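Local coordinates for cytochrome P450 (Zobellia galactanivorans, PDB 6G5O), which belongs to the mostly helical cytochrome P450 family and binds protoporphyrin IX containing iron in a pocket of its fold, at residues 174-179 with 190-195; 32-37 with 299-304; 228-233 with 376-381; 109-114 with 348-353; 234-237 with 242-245. All blocks are in the same frame, centred on the assembly; numbering follows the deposited sequence.

Interaction 1 (174-179 with 190-195); sequences HYIDEQ and DMYSVL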
# COMPACT_ATOMS: atom_id res chain seq x y z
N HIS A 174 -16.33 14.31 0.28
CA HIS A 174 -16.91 15.52 -0.33
C HIS A 174 -15.97 16.12 -1.39
O HIS A 174 -16.43 16.60 -2.41
CB HIS A 174 -17.27 16.56 0.76
CG HIS A 174 -17.63 17.92 0.22
ND1 HIS A 174 -18.92 18.28 -0.11
CD2 HIS A 174 -16.85 19.01 -0.05
CE1 HIS A 174 -18.93 19.53 -0.55
NE2 HIS A 174 -17.69 19.99 -0.53
N TYR A 175 -14.67 16.08 -1.17
CA TYR A 175 -13.75 16.58 -2.17
C TYR A 175 -13.83 15.73 -3.45
O TYR A 175 -13.77 16.26 -4.56
CB TYR A 175 -12.34 16.62 -1.60
CG TYR A 175 -11.25 16.77 -2.62
CD1 TYR A 175 -10.70 15.65 -3.24
CD2 TYR A 175 -10.75 18.01 -2.94
CE1 TYR A 175 -9.66 15.77 -4.14
CE2 TYR A 175 -9.72 18.15 -3.85
CZ TYR A 175 -9.17 17.02 -4.46
OH TYR A 175 -8.16 17.17 -5.39
N ILE A 176 -13.97 14.42 -3.29
CA ILE A 176 -14.11 13.50 -4.43
C ILE A 176 -15.40 13.82 -5.17
O ILE A 176 -15.37 13.99 -6.38
CB ILE A 176 -14.10 12.00 -4.02
CG1 ILE A 176 -12.75 11.60 -3.40
CG2 ILE A 176 -14.43 11.07 -5.19
CD1 ILE A 176 -11.61 11.52 -4.36
N ASP A 177 -16.52 13.91 -4.43
CA ASP A 177 -17.83 14.37 -5.01
C ASP A 177 -17.66 15.64 -5.84
O ASP A 177 -18.21 15.72 -6.95
CB ASP A 177 -18.88 14.67 -3.93
CG ASP A 177 -19.50 13.43 -3.34
OD1 ASP A 177 -19.68 12.44 -4.08
OD2 ASP A 177 -19.83 13.46 -2.13
N GLU A 178 -16.89 16.60 -5.32
CA GLU A 178 -16.69 17.87 -6.03
C GLU A 178 -15.91 17.71 -7.33
O GLU A 178 -16.32 18.27 -8.35
CB GLU A 178 -16.02 18.95 -5.14
CG GLU A 178 -16.85 19.50 -3.97
CD GLU A 178 -18.35 19.74 -4.27
OE1 GLU A 178 -19.21 19.11 -3.60
OE2 GLU A 178 -18.67 20.55 -5.18
N GLN A 179 -14.81 16.95 -7.32
CA GLN A 179 -14.09 16.69 -8.55
C GLN A 179 -14.93 15.91 -9.58
O GLN A 179 -14.81 16.14 -10.77
CB GLN A 179 -12.79 15.94 -8.26
CG GLN A 179 -11.85 16.62 -7.27
CD GLN A 179 -11.28 17.89 -7.81
OE1 GLN A 179 -10.99 18.02 -9.02
NE2 GLN A 179 -11.16 18.85 -6.93
N ASP A 190 -8.19 13.94 -17.07
CA ASP A 190 -7.87 13.43 -15.75
C ASP A 190 -8.65 12.14 -15.47
O ASP A 190 -9.56 11.81 -16.22
CB ASP A 190 -8.12 14.52 -14.68
CG ASP A 190 -9.62 14.89 -14.50
OD1 ASP A 190 -10.51 14.34 -15.21
OD2 ASP A 190 -9.89 15.70 -13.59
N MET A 191 -8.27 11.42 -14.42
CA MET A 191 -8.83 10.10 -14.17
C MET A 191 -10.38 10.12 -14.01
O MET A 191 -11.08 9.20 -14.46
CB MET A 191 -8.19 9.49 -12.93
CG MET A 191 -8.41 8.00 -12.72
SD MET A 191 -7.60 7.45 -11.19
CE MET A 191 -8.13 5.73 -11.11
N TYR A 192 -10.89 11.15 -13.35
CA TYR A 192 -12.34 11.36 -13.16
C TYR A 192 -13.07 11.35 -14.50
O TYR A 192 -14.06 10.63 -14.69
CB TYR A 192 -12.59 12.69 -12.51
CG TYR A 192 -11.90 12.87 -11.16
CD1 TYR A 192 -12.46 12.36 -10.00
CD2 TYR A 192 -10.71 13.61 -11.07
CE1 TYR A 192 -11.85 12.52 -8.80
CE2 TYR A 192 -10.07 13.79 -9.85
CZ TYR A 192 -10.63 13.25 -8.73
OH TYR A 192 -10.04 13.45 -7.52
N SER A 193 -12.54 12.12 -15.44
CA SER A 193 -13.14 12.27 -16.76
C SER A 193 -13.10 11.00 -17.56
O SER A 193 -14.09 10.62 -18.17
CB SER A 193 -12.43 13.37 -17.54
OG SER A 193 -12.71 14.60 -16.92
N VAL A 194 -11.95 10.34 -17.54
CA VAL A 194 -11.80 9.05 -18.17
C VAL A 194 -12.77 8.00 -17.60
O VAL A 194 -13.28 7.20 -18.34
CB VAL A 194 -10.37 8.50 -18.03
CG1 VAL A 194 -10.28 7.08 -18.59
CG2 VAL A 194 -9.39 9.40 -18.77
N LEU A 195 -12.93 7.95 -16.28
CA LEU A 195 -13.82 6.97 -15.68
C LEU A 195 -15.29 7.23 -16.07
O LEU A 195 -15.97 6.28 -16.47
CB LEU A 195 -13.65 6.93 -14.16
CG LEU A 195 -12.32 6.34 -13.64
CD1 LEU A 195 -12.29 6.40 -12.14
CD2 LEU A 195 -12.15 4.90 -14.08
O HOH W 1 -8.25 15.51 -7.61
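Y192 lays one face of its ring against Q179, meeting the methylene group rather than the amide. Q179 CB lies 3.7 Å from the centroid of the Y192 ring and 19° off its normal, a CH-pi contact displaced toward the phenol end. CG, anti to the carbonyl carbon (chi1 -57°), comes within 3.7 Å of Y192 OH and also lies above one face of the Y175 ring, toward its rim. A bend at chi2 then turns the amide, whose plane stands 44° from the ring of Y192. Glutamine suits this spot because its aliphatic root serves two aromatic rings and its polar end can turn aside.

D190, the N-cap of helix 191-196, accepts from S193 N at 3.0 Å through OD1, and S193 OG reaches that oxygen from the opposite face of the carboxylate.

Y175 and Y192 cross at about a right angle, and I176 CD1 approaches Y192 OH to 4.0 Å. The two phenols do not bond directly. One water donates to Y175 OH (2.8 Å) and lies 2.7 Å from Y192 OH. Y175 OH is also hydrogen-bonded to E145 and W149, while M214 and F218 of helix 207-220 touch Y192. The interface between helices 169-185 and 191-196 is thus apolar at the ring face, where Q179 lies, and polar at the phenol end, where one water links the hydroxyls of buried Y192 and partly exposed Y175.

Interaction 2 (32-37 with 299-304); sequences LLRHKD and NRDAAV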
# COMPACT_ATOMS: atom_id res chain seq x y z
N LEU A 32 -5.47 -15.17 9.61
CA LEU A 32 -4.66 -16.23 9.02
C LEU A 32 -3.17 -15.78 8.89
O LEU A 32 -2.90 -14.71 8.38
CB LEU A 32 -5.22 -16.62 7.67
CG LEU A 32 -6.44 -17.55 7.71
CD1 LEU A 32 -7.38 -17.28 8.88
CD2 LEU A 32 -7.24 -17.53 6.42
N LEU A 33 -2.24 -16.62 9.32
CA LEU A 33 -0.87 -16.20 9.50
C LEU A 33 0.16 -16.92 8.62
O LEU A 33 1.28 -16.42 8.46
CB LEU A 33 -0.49 -16.37 10.95
CG LEU A 33 -1.37 -15.64 11.98
CD1 LEU A 33 -0.91 -16.03 13.38
CD2 LEU A 33 -1.34 -14.12 11.80
N ARG A 34 -0.20 -18.07 8.05
CA ARG A 34 0.74 -18.82 7.21
C ARG A 34 0.61 -18.49 5.73
O ARG A 34 -0.50 -18.42 5.20
CB ARG A 34 0.51 -20.31 7.40
CG ARG A 34 0.85 -20.78 8.81
CD ARG A 34 0.51 -22.25 9.01
NE ARG A 34 0.83 -22.68 10.37
CZ ARG A 34 0.28 -23.72 11.00
NH1 ARG A 34 -0.66 -24.45 10.40
NH2 ARG A 34 0.65 -24.00 12.25
N HIS A 35 1.74 -18.35 5.06
CA HIS A 35 1.78 -18.13 3.60
C HIS A 35 0.80 -19.00 2.78
O HIS A 35 0.01 -18.48 1.97
CB HIS A 35 3.21 -18.31 3.10
CG HIS A 35 3.46 -17.78 1.72
ND1 HIS A 35 3.36 -18.56 0.59
CD2 HIS A 35 3.89 -16.56 1.30
CE1 HIS A 35 3.69 -17.84 -0.47
NE2 HIS A 35 4.01 -16.62 -0.07
N LYS A 36 0.85 -20.32 2.97
CA LYS A 36 0.05 -21.30 2.19
C LYS A 36 -1.46 -21.06 2.38
O LYS A 36 -2.23 -21.17 1.42
CB LYS A 36 0.44 -22.74 2.61
CG LYS A 36 -0.01 -23.87 1.66
N ASP A 37 -1.85 -20.72 3.59
CA ASP A 37 -3.25 -20.54 3.92
C ASP A 37 -3.77 -19.19 3.44
O ASP A 37 -4.94 -19.06 3.05
CB ASP A 37 -3.48 -20.60 5.45
CG ASP A 37 -3.28 -22.01 6.03
OD1 ASP A 37 -3.90 -22.98 5.53
OD2 ASP A 37 -2.52 -22.13 7.03
N ASN A 299 4.56 -13.05 4.91
CA ASN A 299 5.78 -12.61 4.28
C ASN A 299 7.01 -12.84 5.17
O ASN A 299 8.13 -12.52 4.75
CB ASN A 299 5.66 -11.14 3.87
CG ASN A 299 4.91 -10.93 2.55
OD1 ASN A 299 4.73 -11.87 1.76
ND2 ASN A 299 4.50 -9.70 2.30
N ARG A 300 6.79 -13.34 6.39
CA ARG A 300 7.88 -13.80 7.27
C ARG A 300 7.89 -15.34 7.49
O ARG A 300 8.70 -15.84 8.23
CB ARG A 300 7.79 -13.11 8.65
CG ARG A 300 7.76 -11.60 8.64
CD ARG A 300 9.03 -11.03 8.04
NE ARG A 300 9.03 -9.58 8.15
CZ ARG A 300 9.55 -8.87 9.15
NH1 ARG A 300 10.18 -9.46 10.13
NH2 ARG A 300 9.47 -7.57 9.15
N ASP A 301 6.96 -16.07 6.86
CA ASP A 301 6.88 -17.52 7.00
C ASP A 301 8.22 -18.23 6.69
O ASP A 301 8.75 -18.14 5.57
CB ASP A 301 5.79 -18.05 6.07
CG ASP A 301 5.31 -19.43 6.46
OD1 ASP A 301 6.10 -20.22 6.98
OD2 ASP A 301 4.12 -19.76 6.22
N ALA A 302 8.75 -18.97 7.66
CA ALA A 302 10.08 -19.55 7.53
C ALA A 302 10.10 -20.84 6.73
O ALA A 302 11.17 -21.32 6.39
CB ALA A 302 10.73 -19.75 8.88
N ALA A 303 8.92 -21.39 6.40
CA ALA A 303 8.84 -22.50 5.44
C ALA A 303 8.99 -22.01 3.99
O ALA A 303 9.13 -22.85 3.09
CB ALA A 303 7.52 -23.27 5.60
N VAL A 304 8.95 -20.68 3.77
CA VAL A 304 8.97 -20.13 2.42
C VAL A 304 10.14 -19.24 2.12
O VAL A 304 10.66 -19.28 1.03
CB VAL A 304 7.68 -19.33 2.13
CG1 VAL A 304 7.72 -18.74 0.72
CG2 VAL A 304 6.43 -20.21 2.28
O HOH W 2 2.93 -21.66 4.93
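The imidazole of H35 carries V304 CG1 over the centre of one face, 4.2 Å from the ring centroid and only 5° off the normal, a CH-pi contact. The other methyl, V304 CG2, lies against H35 CB at 3.8 Å. H35 CG is anti to the backbone N (chi1 -165°), which extends the ring beneath the valine; its NE2 is hydrogen-bonded to P319 O.

The second flat group, the carboxylate of D301, is shared between the two segments. OD2 accepts from H35 N at 3.0 Å through its anti lone pair, and a water donating to OD2 at 2.6 Å passes the link on to K36 N. OD1 accepts from A303 N at 3.1 Å, on the anti side but 33° out of plane. Aspartate fits here because it can serve amides at the start of helix 35-43, where the helix dipole would probably favour negative charge, while also bracing its own loop.

The bond from A303 N makes an Asx turn, and V304 N adds a backbone bond to D301 O. The compact turn sits in the long connection between helices 295-298 and 333-350, the part of a P450 that holds the meander and the haem-binding loop.

Interaction 3 (228-233 with 376-381); sequences AVTNSI and HNIQIK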
# COMPACT_ATOMS: atom_id res chain seq x y z
N ALA A 228 6.27 2.85 3.01
CA ALA A 228 7.33 2.25 2.19
C ALA A 228 8.49 3.20 1.97
O ALA A 228 9.66 2.81 2.01
CB ALA A 228 6.77 1.79 0.83
N VAL A 229 8.17 4.45 1.64
CA VAL A 229 9.22 5.43 1.35
C VAL A 229 10.06 5.71 2.60
O VAL A 229 11.29 5.72 2.56
CB VAL A 229 8.62 6.73 0.77
CG1 VAL A 229 9.62 7.87 0.77
CG2 VAL A 229 8.15 6.49 -0.65
N THR A 230 9.36 5.89 3.71
CA THR A 230 9.99 6.26 4.98
C THR A 230 10.83 5.08 5.51
O THR A 230 12.01 5.28 5.86
CB THR A 230 8.94 6.69 6.01
OG1 THR A 230 8.23 7.82 5.49
CG2 THR A 230 9.61 7.09 7.33
N ASN A 231 10.26 3.87 5.49
CA ASN A 231 10.96 2.68 5.93
C ASN A 231 12.21 2.38 5.09
O ASN A 231 13.22 1.89 5.65
CB ASN A 231 10.02 1.48 6.00
CG ASN A 231 8.99 1.60 7.12
OD1 ASN A 231 9.11 2.47 7.97
ND2 ASN A 231 7.94 0.76 7.11
N SER A 232 12.16 2.69 3.80
CA SER A 232 13.30 2.47 2.93
C SER A 232 14.49 3.37 3.27
O SER A 232 15.65 2.95 3.18
CB SER A 232 12.90 2.69 1.48
OG SER A 232 11.89 1.74 1.14
N ILE A 233 14.20 4.61 3.62
CA ILE A 233 15.26 5.56 3.91
C ILE A 233 15.89 5.20 5.26
O ILE A 233 17.13 5.16 5.40
CB ILE A 233 14.72 7.00 3.90
CG1 ILE A 233 14.33 7.39 2.46
CG2 ILE A 233 15.76 7.98 4.42
CD1 ILE A 233 13.31 8.52 2.44
N HIS A 376 5.77 7.53 13.11
CA HIS A 376 4.92 8.73 13.13
C HIS A 376 5.79 9.90 12.70
O HIS A 376 5.34 10.81 12.01
CB HIS A 376 4.31 8.94 14.51
CG HIS A 376 3.14 8.03 14.80
ND1 HIS A 376 2.05 7.92 13.96
CD2 HIS A 376 2.88 7.22 15.85
CE1 HIS A 376 1.18 7.06 14.47
NE2 HIS A 376 1.67 6.61 15.61
N ASN A 377 7.04 9.88 13.11
CA ASN A 377 8.01 10.87 12.67
C ASN A 377 9.42 10.31 12.80
O ASN A 377 9.64 9.40 13.56
CB ASN A 377 7.86 12.20 13.48
CG ASN A 377 7.92 11.98 14.99
OD1 ASN A 377 6.92 11.62 15.65
ND2 ASN A 377 9.13 12.16 15.54
N ILE A 378 10.35 10.82 12.01
CA ILE A 378 11.73 10.38 12.10
C ILE A 378 12.54 11.43 11.43
O ILE A 378 12.28 11.76 10.28
CB ILE A 378 12.00 8.98 11.45
CG1 ILE A 378 13.50 8.65 11.42
CG2 ILE A 378 11.43 8.85 10.04
CD1 ILE A 378 13.82 7.17 11.52
N GLN A 379 13.52 11.97 12.17
CA GLN A 379 14.36 13.06 11.67
C GLN A 379 15.59 12.43 11.11
O GLN A 379 16.23 11.65 11.80
CB GLN A 379 14.78 14.03 12.80
CG GLN A 379 13.77 15.12 13.14
CD GLN A 379 13.76 16.27 12.15
OE1 GLN A 379 14.76 16.55 11.46
NE2 GLN A 379 12.64 16.97 12.10
N ILE A 380 15.96 12.79 9.89
CA ILE A 380 17.11 12.18 9.27
C ILE A 380 17.92 13.22 8.56
O ILE A 380 17.38 14.10 7.89
CB ILE A 380 16.72 11.03 8.29
CG1 ILE A 380 15.83 10.00 9.00
CG2 ILE A 380 17.96 10.33 7.76
CD1 ILE A 380 15.56 8.73 8.23
N LYS A 381 19.24 13.08 8.69
CA LYS A 381 20.20 13.96 8.08
C LYS A 381 20.66 13.29 6.80
O LYS A 381 21.01 12.12 6.83
CB LYS A 381 21.39 14.12 9.03
CG LYS A 381 22.53 14.97 8.49
CD LYS A 381 22.58 16.35 9.12
CE LYS A 381 24.02 16.87 9.26
NZ LYS A 381 24.63 17.27 7.96
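T230 presses its methyl, CG2, against CG2 of I378 at 3.7 Å, the two side chains sliding past each other in opposite directions. One turn further along the helix, I233 repeats the contact with I380, its CG2 meeting I380 CD1 at 3.9 Å as the side chains cross at a slant. Both helix residues place CG2 anti to the backbone N; in T230 (chi1 -60°) this sends the methyl to the strand while OG1 turns back to its own helix and hydrogen-bonds I226 O. A threonine can thus stand in a buried apolar layer with its hydroxyl satisfied by the helix itself. I378 and I380 suit the strand because beta-branched residues are at home in extended chain and offer branched surfaces to the helix.

The two isoleucines, two residues apart, come from the same side of strand 369-384, which explains how they match residues three apart on the helix. V122, F126 and A127 of helix 122-139 and F354 and I356 of strand 351-366 close in on the same layer. On another side of the helix, S232 OG bonds to A228 O at 2.6 Å, and S232 N gives that carbonyl a second bond at 3.1 Å.

At the start of the strand segment, H376 and N377 both face K360, a classic beta bulge between the paired strands. The whole is helix-on-sheet packing: helix 223-238, the latter part of the long P450 helix I, rests on the antiparallel hairpin near the C terminus.

Interaction 4 (109-114 with 348-353); sequences EIVEET and AQKVAS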
# COMPACT_ATOMS: atom_id res chain seq x y z
N GLU A 109 14.35 16.44 -7.63
CA GLU A 109 14.08 17.73 -6.98
C GLU A 109 13.96 17.66 -5.45
O GLU A 109 14.62 18.43 -4.72
CB GLU A 109 12.81 18.39 -7.55
CG GLU A 109 11.94 19.09 -6.49
CD GLU A 109 11.43 20.47 -6.89
OE1 GLU A 109 10.56 20.54 -7.80
OE2 GLU A 109 11.89 21.46 -6.26
N ILE A 110 13.12 16.75 -4.95
CA ILE A 110 12.92 16.62 -3.50
C ILE A 110 14.18 16.10 -2.78
O ILE A 110 14.48 16.50 -1.65
CB ILE A 110 11.65 15.79 -3.17
CG1 ILE A 110 11.30 15.84 -1.68
CG2 ILE A 110 11.83 14.33 -3.48
CD1 ILE A 110 10.93 17.20 -1.15
N VAL A 111 14.94 15.22 -3.43
CA VAL A 111 16.20 14.79 -2.84
C VAL A 111 17.21 15.97 -2.77
O VAL A 111 17.84 16.16 -1.73
CB VAL A 111 16.79 13.54 -3.54
CG1 VAL A 111 18.21 13.27 -3.10
CG2 VAL A 111 15.92 12.32 -3.26
N GLU A 112 17.33 16.76 -3.84
CA GLU A 112 18.28 17.91 -3.89
C GLU A 112 17.94 18.97 -2.85
O GLU A 112 18.82 19.38 -2.13
CB GLU A 112 18.32 18.59 -5.26
CG GLU A 112 18.68 17.71 -6.45
CD GLU A 112 20.15 17.61 -6.78
OE1 GLU A 112 21.02 17.71 -5.89
OE2 GLU A 112 20.44 17.38 -7.98
N GLU A 113 16.68 19.38 -2.77
CA GLU A 113 16.21 20.27 -1.71
C GLU A 113 16.46 19.70 -0.28
O GLU A 113 16.80 20.45 0.66
CB GLU A 113 14.75 20.67 -1.98
CG GLU A 113 13.77 20.68 -0.79
CD GLU A 113 12.33 20.97 -1.24
OE1 GLU A 113 11.40 20.13 -1.01
OE2 GLU A 113 12.10 22.06 -1.83
N THR A 114 16.32 18.40 -0.11
CA THR A 114 16.60 17.80 1.19
C THR A 114 18.12 17.81 1.53
O THR A 114 18.51 17.91 2.70
CB THR A 114 16.06 16.37 1.23
OG1 THR A 114 14.65 16.38 0.97
CG2 THR A 114 16.33 15.73 2.58
N ALA A 348 20.98 6.58 -4.06
CA ALA A 348 22.28 5.95 -4.25
C ALA A 348 23.26 6.81 -5.08
O ALA A 348 24.47 6.73 -4.89
CB ALA A 348 22.11 4.58 -4.90
N GLN A 349 22.73 7.59 -6.02
CA GLN A 349 23.56 8.42 -6.88
C GLN A 349 23.86 9.83 -6.30
O GLN A 349 24.70 10.53 -6.84
CB GLN A 349 22.94 8.54 -8.26
CG GLN A 349 23.05 7.29 -9.11
CD GLN A 349 21.94 7.20 -10.16
OE1 GLN A 349 21.41 8.22 -10.62
NE2 GLN A 349 21.57 5.96 -10.54
N LYS A 350 23.19 10.23 -5.21
CA LYS A 350 23.30 11.59 -4.65
C LYS A 350 23.64 11.68 -3.16
O LYS A 350 24.11 12.71 -2.71
CB LYS A 350 21.96 12.34 -4.87
CG LYS A 350 21.75 12.87 -6.29
CD LYS A 350 20.27 13.02 -6.59
CE LYS A 350 19.95 14.07 -7.63
NZ LYS A 350 20.84 14.06 -8.82
N VAL A 351 23.33 10.65 -2.39
CA VAL A 351 23.56 10.68 -0.95
C VAL A 351 24.69 9.70 -0.59
O VAL A 351 24.74 8.56 -1.10
CB VAL A 351 22.28 10.30 -0.17
CG1 VAL A 351 22.49 10.40 1.35
CG2 VAL A 351 21.09 11.14 -0.62
N ALA A 352 25.59 10.16 0.28
CA ALA A 352 26.73 9.36 0.73
C ALA A 352 26.38 8.57 1.99
O ALA A 352 26.79 7.41 2.14
CB ALA A 352 27.96 10.25 0.95
N SER A 353 25.60 9.17 2.89
CA SER A 353 25.23 8.49 4.14
C SER A 353 24.10 9.24 4.79
O SER A 353 23.77 10.32 4.37
CB SER A 353 26.42 8.46 5.12
OG SER A 353 26.73 9.78 5.54
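K350 reaches across to V111 and E112 with the far half of its side chain. CB and CG act as the extended arm that brings the outer atoms to helix 97-117. CD is the first to meet a partner, V111 CG1 at 4.1 Å, a loose apolar touch. CE comes next and lies 3.4 Å from E112 OE2 and 3.6 Å from E112 CD. The chain then bends at chi4 (44°), which keeps NZ close to the same carboxylate oxygen: NZ and E112 OE2 form a salt bridge of 3.4 Å. The bend of E112 at chi2 (-90°) brings its carboxylate to CE and NZ of the lysine, the two side chains crossing at about a right angle.

Beside the charged pair, V111 CG1 also approaches V351 CG2 at 4.4 Å. V111 packs further on F126 of helix 122-139 and on T346 and L347 of helix 333-350, while V351 touches F382 of strand 369-384. Valine suits both places, being compact enough to fit where a helix meets the join of another helix and a strand. One turn along helix 97-117, T114 OG1 bonds to I110 O at 2.6 Å, which lets a buried threonine settle its hydroxyl on its own helix.

The lysine thus works in two ways, its methylenes extending the valine layer and its ammonium ending at the exposed glutamate. NZ is no nearer to E112 OE2 than CE is, which is consistent with a modest ion pair at the surface alongside loose methylene packing.

Interaction 5 (234-237 with 242-245); sequences AYLA and ALER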
# COMPACT_ATOMS: atom_id res chain seq x y z
N ALA A 234 15.05 4.90 6.24
CA ALA A 234 15.54 4.38 7.51
C ALA A 234 16.51 3.22 7.31
O ALA A 234 17.65 3.24 7.84
CB ALA A 234 14.38 3.92 8.37
N TYR A 235 16.06 2.21 6.56
CA TYR A 235 16.90 1.04 6.31
C TYR A 235 18.24 1.40 5.68
O TYR A 235 19.27 0.84 6.06
CB TYR A 235 16.18 0.03 5.41
CG TYR A 235 17.11 -1.01 4.83
CD1 TYR A 235 17.48 -2.14 5.56
CD2 TYR A 235 17.61 -0.86 3.57
CE1 TYR A 235 18.31 -3.10 5.02
CE2 TYR A 235 18.44 -1.80 3.02
CZ TYR A 235 18.80 -2.91 3.76
OH TYR A 235 19.62 -3.81 3.18
N LEU A 236 18.24 2.28 4.69
CA LEU A 236 19.45 2.64 3.99
C LEU A 236 20.37 3.44 4.91
O LEU A 236 21.58 3.46 4.70
CB LEU A 236 19.16 3.43 2.72
CG LEU A 236 18.62 2.63 1.53
CD1 LEU A 236 18.20 3.57 0.42
CD2 LEU A 236 19.64 1.63 1.00
N ALA A 237 19.79 4.11 5.90
CA ALA A 237 20.54 4.91 6.84
C ALA A 237 21.42 4.07 7.76
O ALA A 237 22.50 4.51 8.15
CB ALA A 237 19.60 5.75 7.69
N ALA A 242 24.40 -1.62 1.76
CA ALA A 242 23.26 -1.68 0.82
C ALA A 242 23.25 -0.49 -0.11
O ALA A 242 23.02 -0.62 -1.32
CB ALA A 242 21.93 -1.75 1.56
N LEU A 243 23.49 0.68 0.46
CA LEU A 243 23.49 1.90 -0.31
C LEU A 243 24.56 1.82 -1.43
O LEU A 243 24.28 2.16 -2.60
CB LEU A 243 23.71 3.12 0.61
CG LEU A 243 23.75 4.49 -0.09
CD1 LEU A 243 22.38 4.80 -0.70
CD2 LEU A 243 24.18 5.59 0.87
N GLU A 244 25.76 1.35 -1.07
CA GLU A 244 26.87 1.18 -2.03
C GLU A 244 26.53 0.09 -3.08
O GLU A 244 26.78 0.27 -4.27
CB GLU A 244 28.21 0.86 -1.28
CG GLU A 244 29.49 1.29 -2.01
N ARG A 245 25.95 -1.03 -2.66
CA ARG A 245 25.52 -2.06 -3.63
C ARG A 245 24.56 -1.52 -4.69
O ARG A 245 24.73 -1.81 -5.88
CB ARG A 245 24.91 -3.27 -2.94
CG ARG A 245 25.93 -4.23 -2.36
CD ARG A 245 25.31 -5.61 -2.17
NE ARG A 245 25.12 -6.28 -3.45
CZ ARG A 245 24.39 -7.39 -3.64
NH1 ARG A 245 23.74 -7.94 -2.63
NH2 ARG A 245 24.27 -7.94 -4.86
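Two helices that follow each other closely in the chain pack here across a tight bend: the end of helix 223-238, the latter part of P450 helix I, and helix 240-248, which corresponds to helix J. Y235 and L236 on the first face A242 and L243 on the second. A242 CB meets both Y235 and L236. It lies 3.5 Å from Y235 OH and 3.8 Å from Y235 CE2, approaching the ring obliquely at its phenol end. Y235 reaches that far because CG stands anti to the backbone N (chi1 165°), which brings the phenol end of the ring toward helix 240-248. L236 CD2 also comes within 4.1 Å of the same methyl, A242 CB. Alanine suits the place: its single methyl meets both the phenol and a leucine methyl where the two helices come close.

The surroundings are apolar too. I311 and L313 touch Y235, and L313 also lies on A242; F354 of strand 351-366 lies against both L236 and L243, with L344 and L347 of helix 333-350 backing L236. Y235 is tied into the bend as well, its ring stacked with that of H239 and its carbonyl oxygen bonded to H239 ND1.

Leucine suits position 236 because its branched end offers one methyl to the neighbouring helix while the side chain also packs on the strand and helix around it. Its CD2 touches the backbone of helix 240-248 as well as side chains, lying 4.0 Å from L243 N and 4.4 Å from L243 CB.

How the interactions relate
From the N terminus, 32-37 opens interaction 2 and 109-114 opens interaction 4, both awaiting distant partners. Interaction 1 closes its short loop within these two spans, far from the rest. Next 228-233 opens interaction 3, and interaction 5 closes at once in the adjoining residues, so it lies within the spans of interactions 2, 3 and 4. Interaction 2 then closes at 299-304, interaction 4 at 348-353 and interaction 3 at 376-381; these three cross one another. Interactions 3, 4 and 5 gather around the C-terminal hairpin and helices 223-238 and 240-248, where L243 CD2 packs on the carbonyls of V351 and A352. Interaction 2 ties the N-terminal region to the loop before helix 333-350.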